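Side-chain contacts in 3,4-dihydroxy-2-butanone 4-phosphate synthase (PDB 6MNZ), which probably catalyses the magnesium- or manganese-dependent conversion of D-ribulose 5-phosphate to formate and 3,4-dihydroxy-2-butanone 4-phosphate, a step in riboflavin biosynthesis: residues Y224-I229 / A331-D336; G147-R152 / H197-N202; A102-T107 / G125-L130. One frame throughout, in Å; residues are numbered along the deposited sequence.

Contact 1 of 3, residues Y224-I229 / A331-D336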
loop_
_atom_site.group_PDB
_atom_site.type_symbol
_atom_site.label_atom_id
_atom_site.label_comp_id
_atom_site.label_asym_id
_atom_site.label_seq_id
_atom_site.Cartn_x
_atom_site.Cartn_y
_atom_site.Cartn_z
ATOM N N TYR A 224 13.675 13.519 -17.164
ATOM C CA TYR A 224 14.474 13.735 -15.962
ATOM C C TYR A 224 13.808 13.009 -14.798
ATOM O O TYR A 224 12.650 13.286 -14.471
ATOM C CB TYR A 224 14.622 15.229 -15.677
ATOM C CG TYR A 224 15.298 16.005 -16.790
ATOM C CD1 TYR A 224 16.493 16.676 -16.562
ATOM C CD2 TYR A 224 14.661 16.214 -18.007
ATOM C CE1 TYR A 224 17.056 17.482 -17.535
ATOM C CE2 TYR A 224 15.280 16.913 -19.028
ATOM C CZ TYR A 224 16.476 17.552 -18.781
ATOM O OH TYR A 224 17.060 18.321 -19.761
ATOM N N ARG A 225 14.486 11.990 -14.272
ATOM C CA ARG A 225 14.051 11.298 -13.065
ATOM C C ARG A 225 14.693 11.928 -11.834
ATOM O O ARG A 225 15.922 11.978 -11.726
ATOM C CB ARG A 225 14.406 9.812 -13.148
ATOM C CG ARG A 225 13.471 9.006 -14.042
ATOM C CD ARG A 225 14.076 7.665 -14.439
ATOM N NE ARG A 225 13.543 6.564 -13.640
ATOM C CZ ARG A 225 14.200 5.948 -12.660
ATOM N NH1 ARG A 225 15.453 6.282 -12.364
ATOM N NH2 ARG A 225 13.623 4.942 -12.016
ATOM N N TYR A 226 13.861 12.311 -10.868
ATOM C CA TYR A 226 14.317 12.926 -9.630
ATOM C C TYR A 226 13.931 12.066 -8.434
ATOM O O TYR A 226 12.965 11.300 -8.484
ATOM C CB TYR A 226 13.725 14.328 -9.463
ATOM C CG TYR A 226 14.248 15.329 -10.462
ATOM C CD1 TYR A 226 13.656 15.470 -11.710
ATOM C CD2 TYR A 226 15.342 16.127 -10.165
ATOM C CE1 TYR A 226 14.053 16.470 -12.573
ATOM C CE2 TYR A 226 15.727 17.146 -11.010
ATOM C CZ TYR A 226 15.152 17.240 -12.259
ATOM O OH TYR A 226 15.664 18.121 -13.182
ATOM N N ARG A 227 14.696 12.205 -7.352
ATOM C CA ARG A 227 14.344 11.629 -6.061
ATOM C C ARG A 227 14.527 12.668 -4.965
ATOM O O ARG A 227 15.540 13.373 -4.931
ATOM C CB ARG A 227 15.200 10.394 -5.757
ATOM C CG ARG A 227 14.503 9.072 -6.034
ATOM C CD ARG A 227 15.095 7.947 -5.198
ATOM N NE ARG A 227 16.454 7.605 -5.610
ATOM C CZ ARG A 227 16.762 6.623 -6.453
ATOM N NH1 ARG A 227 15.807 5.946 -7.079
ATOM N NH2 ARG A 227 18.033 6.377 -6.741
ATOM N N GLU A 228 13.602 12.674 -4.008
ATOM C CA GLU A 228 13.651 13.573 -2.865
ATOM C C GLU A 228 14.095 12.831 -1.609
ATOM O O GLU A 228 13.971 11.607 -1.515
ATOM C CB GLU A 228 12.294 14.231 -2.612
ATOM C CG GLU A 228 12.367 15.370 -1.607
ATOM C CD GLU A 228 11.019 15.986 -1.311
ATOM O OE1 GLU A 228 10.048 15.215 -1.169
ATOM O OE2 GLU A 228 11.006 17.159 -0.881
ATOM N N ILE A 229 14.718 13.578 -0.692
ATOM C CA ILE A 229 15.124 13.015 0.590
ATOM C C ILE A 229 13.960 12.258 1.202
ATOM O O ILE A 229 12.852 12.790 1.330
ATOM C CB ILE A 229 15.600 14.134 1.535
ATOM C CG1 ILE A 229 16.773 14.907 0.929
ATOM C CG2 ILE A 229 15.974 13.559 2.893
ATOM C CD1 ILE A 229 17.980 14.057 0.595
ATOM N N ALA A 331 9.183 22.846 -7.542
ATOM C CA ALA A 331 9.959 24.065 -7.729
ATOM C C ALA A 331 11.453 23.773 -7.796
ATOM O O ALA A 331 12.164 24.356 -8.622
ATOM C CB ALA A 331 9.662 25.057 -6.604
ATOM N N GLN A 332 11.931 22.820 -6.992
ATOM C CA GLN A 332 13.337 22.441 -7.057
ATOM C C GLN A 332 13.664 21.727 -8.361
ATOM O O GLN A 332 14.750 21.925 -8.917
ATOM C CB GLN A 332 13.696 21.555 -5.866
ATOM C CG GLN A 332 13.572 22.251 -4.520
ATOM C CD GLN A 332 13.883 21.331 -3.351
ATOM O OE1 GLN A 332 14.742 20.453 -3.450
ATOM N NE2 GLN A 332 13.157 21.502 -2.252
ATOM N N ILE A 333 12.694 21.011 -8.932
ATOM C CA ILE A 333 12.877 20.433 -10.260
ATOM C C ILE A 333 13.035 21.539 -11.296
ATOM O O ILE A 333 13.890 21.465 -12.186
ATOM C CB ILE A 333 11.701 19.499 -10.603
ATOM C CG1 ILE A 333 11.788 18.222 -9.761
ATOM C CG2 ILE A 333 11.691 19.176 -12.090
ATOM C CD1 ILE A 333 10.610 17.281 -9.932
ATOM N N LEU A 334 12.144 22.531 -11.256
ATOM C CA LEU A 334 12.136 23.557 -12.292
ATOM C C LEU A 334 13.369 24.448 -12.210
ATOM O O LEU A 334 13.921 24.831 -13.248
ATOM C CB LEU A 334 10.863 24.392 -12.181
ATOM C CG LEU A 334 9.568 23.621 -12.446
ATOM C CD1 LEU A 334 8.361 24.393 -11.931
ATOM C CD2 LEU A 334 9.418 23.312 -13.928
ATOM N N ARG A 335 13.868 24.714 -11.002
ATOM C CA ARG A 335 15.153 25.393 -10.877
ATOM C C ARG A 335 16.289 24.526 -11.403
ATOM O O ARG A 335 17.205 25.028 -12.065
ATOM C CB ARG A 335 15.413 25.777 -9.423
ATOM C CG ARG A 335 16.765 26.445 -9.210
ATOM C CD ARG A 335 16.830 27.157 -7.869
ATOM N NE ARG A 335 16.869 26.213 -6.757
ATOM C CZ ARG A 335 16.052 26.238 -5.707
ATOM N NH1 ARG A 335 15.120 27.176 -5.588
ATOM N NH2 ARG A 335 16.180 25.325 -4.755
ATOM N N ASP A 336 16.292 23.239 -11.046
ATOM C CA ASP A 336 17.336 22.346 -11.532
ATOM C C ASP A 336 17.343 22.279 -13.052
ATOM O O ASP A 336 18.412 22.162 -13.662
ATOM C CB ASP A 336 17.150 20.947 -10.940
ATOM C CG ASP A 336 18.144 19.945 -11.492
ATOM O OD1 ASP A 336 19.306 19.947 -11.036
ATOM O OD2 ASP A 336 17.756 19.134 -12.360
#

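Contact 2 of 3, residues G147-R152 / H197-N202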
loop_
_atom_site.group_PDB
_atom_site.type_symbol
_atom_site.label_atom_id
_atom_site.label_comp_id
_atom_site.label_asym_id
_atom_site.label_seq_id
_atom_site.Cartn_x
_atom_site.Cartn_y
_atom_site.Cartn_z
ATOM N N GLY A 147 8.446 17.735 15.231
ATOM C CA GLY A 147 9.306 17.843 16.396
ATOM C C GLY A 147 10.741 17.458 16.099
ATOM O O GLY A 147 11.676 18.160 16.492
ATOM N N CYS A 148 10.934 16.379 15.338
ATOM C CA CYS A 148 12.283 15.944 14.996
ATOM C C CYS A 148 12.971 16.963 14.096
ATOM O O CYS A 148 14.097 17.391 14.370
ATOM C CB CYS A 148 12.235 14.573 14.320
ATOM S SG CYS A 148 11.769 13.217 15.419
ATOM N N ASP A 149 12.346 17.291 12.962
ATOM C CA ASP A 149 12.982 18.190 12.006
ATOM C C ASP A 149 13.275 19.549 12.626
ATOM O O ASP A 149 14.362 20.102 12.420
ATOM C CB ASP A 149 12.097 18.353 10.771
ATOM C CG ASP A 149 12.003 17.084 9.951
ATOM O OD1 ASP A 149 12.909 16.231 10.064
ATOM O OD2 ASP A 149 11.016 16.933 9.203
ATOM N N LEU A 150 12.403 20.014 13.523
ATOM C CA LEU A 150 12.658 21.269 14.220
ATOM C C LEU A 150 13.896 21.159 15.100
ATOM O O LEU A 150 14.791 22.011 15.043
ATOM C CB LEU A 150 11.437 21.662 15.050
ATOM C CG LEU A 150 11.273 23.158 15.317
ATOM C CD1 LEU A 150 11.001 23.911 14.022
ATOM C CD2 LEU A 150 10.159 23.399 16.324
ATOM N N ALA A 151 13.979 20.097 15.902
ATOM C CA ALA A 151 15.159 19.897 16.736
ATOM C C ALA A 151 16.411 19.746 15.883
ATOM O O ALA A 151 17.494 20.205 16.265
ATOM C CB ALA A 151 14.969 18.674 17.629
ATOM N N ARG A 152 16.284 19.094 14.725
ATOM C CA ARG A 152 17.421 18.962 13.822
ATOM C C ARG A 152 17.915 20.325 13.356
ATOM O O ARG A 152 19.123 20.590 13.369
ATOM C CB ARG A 152 17.031 18.093 12.628
ATOM C CG ARG A 152 18.063 18.057 11.515
ATOM C CD ARG A 152 17.614 17.140 10.387
ATOM N NE ARG A 152 17.649 15.735 10.784
ATOM C CZ ARG A 152 16.577 15.000 11.065
ATOM N NH1 ARG A 152 15.367 15.549 11.115
ATOM N NH2 ARG A 152 16.722 13.713 11.353
ATOM N N HIS A 197 7.493 24.619 4.120
ATOM C CA HIS A 197 7.947 25.591 3.134
ATOM C C HIS A 197 9.347 26.096 3.452
ATOM O O HIS A 197 10.164 26.261 2.540
ATOM C CB HIS A 197 6.962 26.757 3.070
ATOM C CG HIS A 197 7.279 27.757 2.005
ATOM N ND1 HIS A 197 7.264 27.447 0.662
ATOM C CD2 HIS A 197 7.601 29.069 2.084
ATOM C CE1 HIS A 197 7.596 28.517 -0.038
ATOM N NE2 HIS A 197 7.770 29.523 0.799
ATOM N N TYR A 198 9.688 26.209 4.736
ATOM C CA TYR A 198 11.045 26.596 5.103
ATOM C C TYR A 198 12.056 25.578 4.590
ATOM O O TYR A 198 13.039 25.937 3.933
ATOM C CB TYR A 198 11.154 26.747 6.620
ATOM C CG TYR A 198 12.525 27.177 7.085
ATOM C CD1 TYR A 198 12.826 28.518 7.274
ATOM C CD2 TYR A 198 13.500 26.240 7.393
ATOM C CE1 TYR A 198 14.091 28.919 7.646
ATOM C CE2 TYR A 198 14.767 26.629 7.770
ATOM C CZ TYR A 198 15.062 27.970 7.881
ATOM O OH TYR A 198 16.329 28.369 8.233
ATOM N N ARG A 199 11.835 24.297 4.896
ATOM C CA ARG A 199 12.755 23.256 4.451
ATOM C C ARG A 199 12.894 23.256 2.935
ATOM O O ARG A 199 13.981 22.998 2.405
ATOM C CB ARG A 199 12.274 21.890 4.940
ATOM C CG ARG A 199 12.367 21.695 6.445
ATOM C CD ARG A 199 12.377 20.219 6.819
ATOM N NE ARG A 199 13.498 19.508 6.209
ATOM C CZ ARG A 199 13.708 18.201 6.319
ATOM N NH1 ARG A 199 12.850 17.440 6.986
ATOM N NH2 ARG A 199 14.704 17.635 5.648
ATOM N N MET A 200 11.788 23.466 2.220
ATOM C CA MET A 200 11.842 23.494 0.766
ATOM C C MET A 200 12.603 24.705 0.242
ATOM O O MET A 200 13.132 24.652 -0.874
ATOM C CB MET A 200 10.428 23.480 0.187
ATOM C CG MET A 200 9.645 22.214 0.491
ATOM S SD MET A 200 10.424 20.713 -0.136
ATOM C CE MET A 200 8.985 19.713 -0.514
ATOM N N THR A 201 12.723 25.768 1.036
ATOM C CA THR A 201 13.351 26.993 0.560
ATOM C C THR A 201 14.828 27.072 0.913
ATOM O O THR A 201 15.569 27.823 0.270
ATOM C CB THR A 201 12.637 28.221 1.135
ATOM O OG1 THR A 201 12.753 28.222 2.564
ATOM C CG2 THR A 201 11.166 28.222 0.744
ATOM N N ASN A 202 15.256 26.382 1.973
ATOM C CA ASN A 202 16.607 26.527 2.503
ATOM C C ASN A 202 17.375 25.209 2.484
ATOM O O ASN A 202 18.420 25.096 3.134
ATOM C CB ASN A 202 16.560 27.090 3.924
ATOM C CG ASN A 202 15.890 28.449 3.986
ATOM O OD1 ASN A 202 14.727 28.562 4.376
ATOM N ND2 ASN A 202 16.646 29.495 3.673
#

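Contact 3 of 3, residues A102-T107 / G125-L130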
loop_
_atom_site.group_PDB
_atom_site.type_symbol
_atom_site.label_atom_id
_atom_site.label_comp_id
_atom_site.label_asym_id
_atom_site.label_seq_id
_atom_site.Cartn_x
_atom_site.Cartn_y
_atom_site.Cartn_z
ATOM N N ALA A 102 10.196 14.456 36.978
ATOM C CA ALA A 102 11.630 14.219 36.854
ATOM C C ALA A 102 11.909 12.880 36.184
ATOM O O ALA A 102 12.852 12.757 35.393
ATOM C CB ALA A 102 12.291 14.279 38.232
ATOM N N GLU A 103 11.228 11.825 36.637
ATOM C CA GLU A 103 11.544 10.482 36.161
ATOM C C GLU A 103 11.237 10.335 34.676
ATOM O O GLU A 103 12.069 9.830 33.913
ATOM C CB GLU A 103 10.770 9.443 36.972
ATOM C CG GLU A 103 11.314 9.227 38.376
ATOM C CD GLU A 103 10.768 7.970 39.038
ATOM O OE1 GLU A 103 10.804 7.897 40.286
ATOM O OE2 GLU A 103 10.488 6.987 38.318
ATOM N N ARG A 104 10.117 10.903 34.224
ATOM C CA ARG A 104 9.839 10.955 32.795
ATOM C C ARG A 104 10.934 11.708 32.051
ATOM O O ARG A 104 11.492 11.207 31.068
ATOM C CB ARG A 104 8.480 11.610 32.554
ATOM C CG ARG A 104 7.310 10.645 32.609
ATOM C CD ARG A 104 6.020 11.319 32.182
ATOM N NE ARG A 104 5.071 11.430 33.283
ATOM C CZ ARG A 104 3.918 12.083 33.208
ATOM N NH1 ARG A 104 3.554 12.654 32.069
ATOM N NH2 ARG A 104 3.122 12.151 34.266
ATOM N N ALA A 105 11.240 12.929 32.496
ATOM C CA ALA A 105 12.379 13.659 31.952
ATOM C C ALA A 105 13.629 12.787 31.935
ATOM O O ALA A 105 14.264 12.614 30.889
ATOM C CB ALA A 105 12.618 14.932 32.766
ATOM N N HIS A 106 13.902 12.109 33.051
ATOM C CA HIS A 106 15.070 11.238 33.121
ATOM C C HIS A 106 14.985 10.119 32.091
ATOM O O HIS A 106 15.983 9.787 31.440
ATOM C CB HIS A 106 15.203 10.663 34.531
ATOM C CG HIS A 106 16.307 9.665 34.677
ATOM N ND1 HIS A 106 17.397 9.628 33.835
ATOM C CD2 HIS A 106 16.495 8.669 35.577
ATOM C CE1 HIS A 106 18.140 8.575 34.130
ATOM N NE2 HIS A 106 17.629 7.992 35.200
ATOM N N THR A 107 13.788 9.568 31.881
ATOM C CA THR A 107 13.624 8.529 30.869
ATOM C C THR A 107 13.984 9.055 29.485
ATOM O O THR A 107 14.627 8.358 28.691
ATOM C CB THR A 107 12.189 7.999 30.889
ATOM O OG1 THR A 107 11.961 7.281 32.109
ATOM C CG2 THR A 107 11.938 7.074 29.702
ATOM N N GLY A 125 6.648 1.452 29.807
ATOM C CA GLY A 125 7.021 2.540 30.686
ATOM C C GLY A 125 5.943 3.592 30.829
ATOM O O GLY A 125 4.750 3.284 30.740
ATOM N N HIS A 126 6.361 4.858 30.848
ATOM C CA HIS A 126 5.424 5.973 30.890
ATOM C C HIS A 126 5.849 7.122 29.984
ATOM O O HIS A 126 5.233 8.194 30.041
ATOM C CB HIS A 126 5.262 6.481 32.326
ATOM C CG HIS A 126 4.774 5.440 33.285
ATOM N ND1 HIS A 126 5.550 4.374 33.685
ATOM C CD2 HIS A 126 3.586 5.299 33.920
ATOM C CE1 HIS A 126 4.823 3.562 34.430
ATOM N NE2 HIS A 126 3.641 4.120 34.623
ATOM N N ILE A 127 6.879 6.940 29.160
ATOM C CA ILE A 127 7.176 7.836 28.051
ATOM C C ILE A 127 6.846 7.108 26.757
ATOM O O ILE A 127 7.032 5.889 26.656
ATOM C CB ILE A 127 8.651 8.286 28.070
ATOM C CG1 ILE A 127 8.884 9.313 29.186
ATOM C CG2 ILE A 127 9.068 8.851 26.715
ATOM C CD1 ILE A 127 8.078 10.589 29.042
ATOM N N PHE A 128 6.311 7.847 25.786
ATOM C CA PHE A 128 5.658 7.270 24.612
ATOM C C PHE A 128 6.383 7.759 23.368
ATOM O O PHE A 128 6.013 8.792 22.789
ATOM C CB PHE A 128 4.180 7.647 24.569
ATOM C CG PHE A 128 3.399 7.137 25.737
ATOM C CD1 PHE A 128 2.944 5.829 25.749
ATOM C CD2 PHE A 128 3.349 7.865 26.912
ATOM C CE1 PHE A 128 2.353 5.298 26.872
ATOM C CE2 PHE A 128 2.738 7.349 28.034
ATOM C CZ PHE A 128 2.212 6.073 28.004
ATOM N N PRO A 129 7.455 7.086 22.953
ATOM C CA PRO A 129 8.218 7.575 21.801
ATOM C C PRO A 129 7.438 7.399 20.511
ATOM O O PRO A 129 6.571 6.530 20.393
ATOM C CB PRO A 129 9.485 6.710 21.809
ATOM C CG PRO A 129 9.542 6.090 23.178
ATOM C CD PRO A 129 8.113 5.938 23.601
ATOM N N LEU A 130 7.731 8.272 19.551
ATOM C CA LEU A 130 7.083 8.257 18.247
ATOM C C LEU A 130 8.149 8.258 17.164
ATOM O O LEU A 130 9.123 9.014 17.247
ATOM C CB LEU A 130 6.153 9.461 18.081
ATOM C CG LEU A 130 5.173 9.691 19.232
ATOM C CD1 LEU A 130 4.396 10.980 19.031
ATOM C CD2 LEU A 130 4.226 8.515 19.356
#

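Contact 1 of 3, residues Y224-I229 / A331-D336
Tyr-226 meets helix 320-336 in two ways, laying one face of its ring against Ile-333 and presenting its edge to Asp-336. CG1 of Ile-333 stands 3.8 Å from the ring centroid of Tyr-226 and only 11° off the ring normal, a CH-pi contact almost squarely over the centre. The other branch of the isoleucine, CG2, lies over the same face toward its CE1 border, 3.6 Å from Tyr-226 CE1, so the beta-branched side chain covers the middle and one side of that face. One turn further along the helix, the carboxylate of Asp-336 approaches the ring edge near its plane, turned 88° against it. Its CG is anti to the backbone N (chi1 176°), and this brings OD2 to the phenol, whose OH donates a hydrogen bond to it. OD2 also forms a salt bridge with Arg-208 on the adjacent strand 206-215. Tyrosine suits this place because it offers both an apolar face, used by Ile-333, and a hydroxyl, used by Asp-336, inside a largely buried contact. Shared between a phenol and a guanidinium, the carboxylate oxygen is probably stabilised in its charged form.

Contact 2 of 3, residues G147-R152 / H197-N202
A salt-bridge network of Asp-149, Arg-199 and Arg-152 joins helix 143-153 to helix 192-202, with the aspartate in the middle. Across the helices, Asp-149 OD2 lies 2.9 Å from Arg-199 NH1, at the edge of the guanidinium and near its plane. Seen from the aspartate the approach is different: NH1 stands over the face of the carboxylate, nearer OD2, and the two planes are 75° apart. The pair is therefore a salt bridge without the flat, in-plane geometry of two side-by-side bonds. The arginine crosses to the other helix at about a right angle to the aspartate, its chain bent at chi3 (59°). From one turn further along its own helix, Arg-152 NH1 lies 2.8 Å from Asp-149 OD1, the oxygen that Arg-199 NH1 approaches less closely. The two NH1 atoms, of Arg-152 and Arg-199, remain 5.2 Å apart, and the negative charge between them probably offsets their like charges. OD2 also accepts the backbone N-H of Val-137, while Arg-199 NE forms a salt bridge with Glu-203. A short aspartate suits the meeting point, since the longer arginines can reach it. The arrangement is an interhelical salt-bridge network, its Asp-149 and Arg-199 ends buried, that ties helix 143-153, whose first turn carries His-143, a probable metal ligand, to helix 192-202.

Contact 3 of 3, residues A102-T107 / G125-L130
Ile-127, on strand 127-131, pushes its side chain against helix 101-112 between Arg-104 and Thr-107. Its CB lies 3.9 Å from the methyl CG2 of Thr-107. The next atom outward, CG1, is anti to the carbonyl carbon (chi1 -74°), which carries it to the helix: it sits 3.8 Å from Thr-107 CG2 and 3.7 Å from the backbone O of Arg-104. At the tip, CD1 rests alongside the aliphatic part of Arg-104, 3.6 Å from its CG and 3.7 Å from its CB. The isoleucine and the threonine thus run antiparallel alongside each other, whereas the isoleucine lies askew to the arginine.

Arginine suits this border because its methylene groups pack like a hydrocarbon, CD also passing 3.9 Å from the backbone O of His-126, while its charged end turns to another partner: NH2 is hydrogen-bonded to the carbonyl of Ile-99. Threonine is similarly divided. Its methyl is anti to the backbone N and faces Ile-127, whereas OG1 takes a weak hydrogen bond from the N-H of Ala-92. Isoleucine, branched at CB, fits an extended strand and packs between the methylenes of Arg-104 and the methyl of Thr-107.

His-126 and Ile-127 share Glu-90 as backbone partner, forming a classic beta bulge where the chain turns a corner. Beyond it, strand 127-131 runs parallel to strand 57-60, on which Ile-127 also touches Leu-58, while Arg-104 and Ala-105 pack helix 101-112 against helix 42-52.

Overall arrangement
Along the chain, contact 3 closes first, contact 2 follows and contact 1 comes last. Contacts 3 and 2 have centres 25 Å apart, strand 127-131 being followed in sequence by helix 143-153; within this chain that strand is an outermost one of the six-stranded mixed sheet. Contact 1 joins strand 220-228 of the separate seven-stranded sheet to helix 320-336, in the region related to GTP cyclohydrolase II. Its centre is 18 Å from that of contact 2, and the two touch where Met-200 of helix 192-202 packs on Glu-228 and Gln-332. Helix 192-202 therefore bridges the two parts of this two-domain protein, whereas contacts 1 and 3, centres 40 Å apart, lie on opposite sides of the chain's centre.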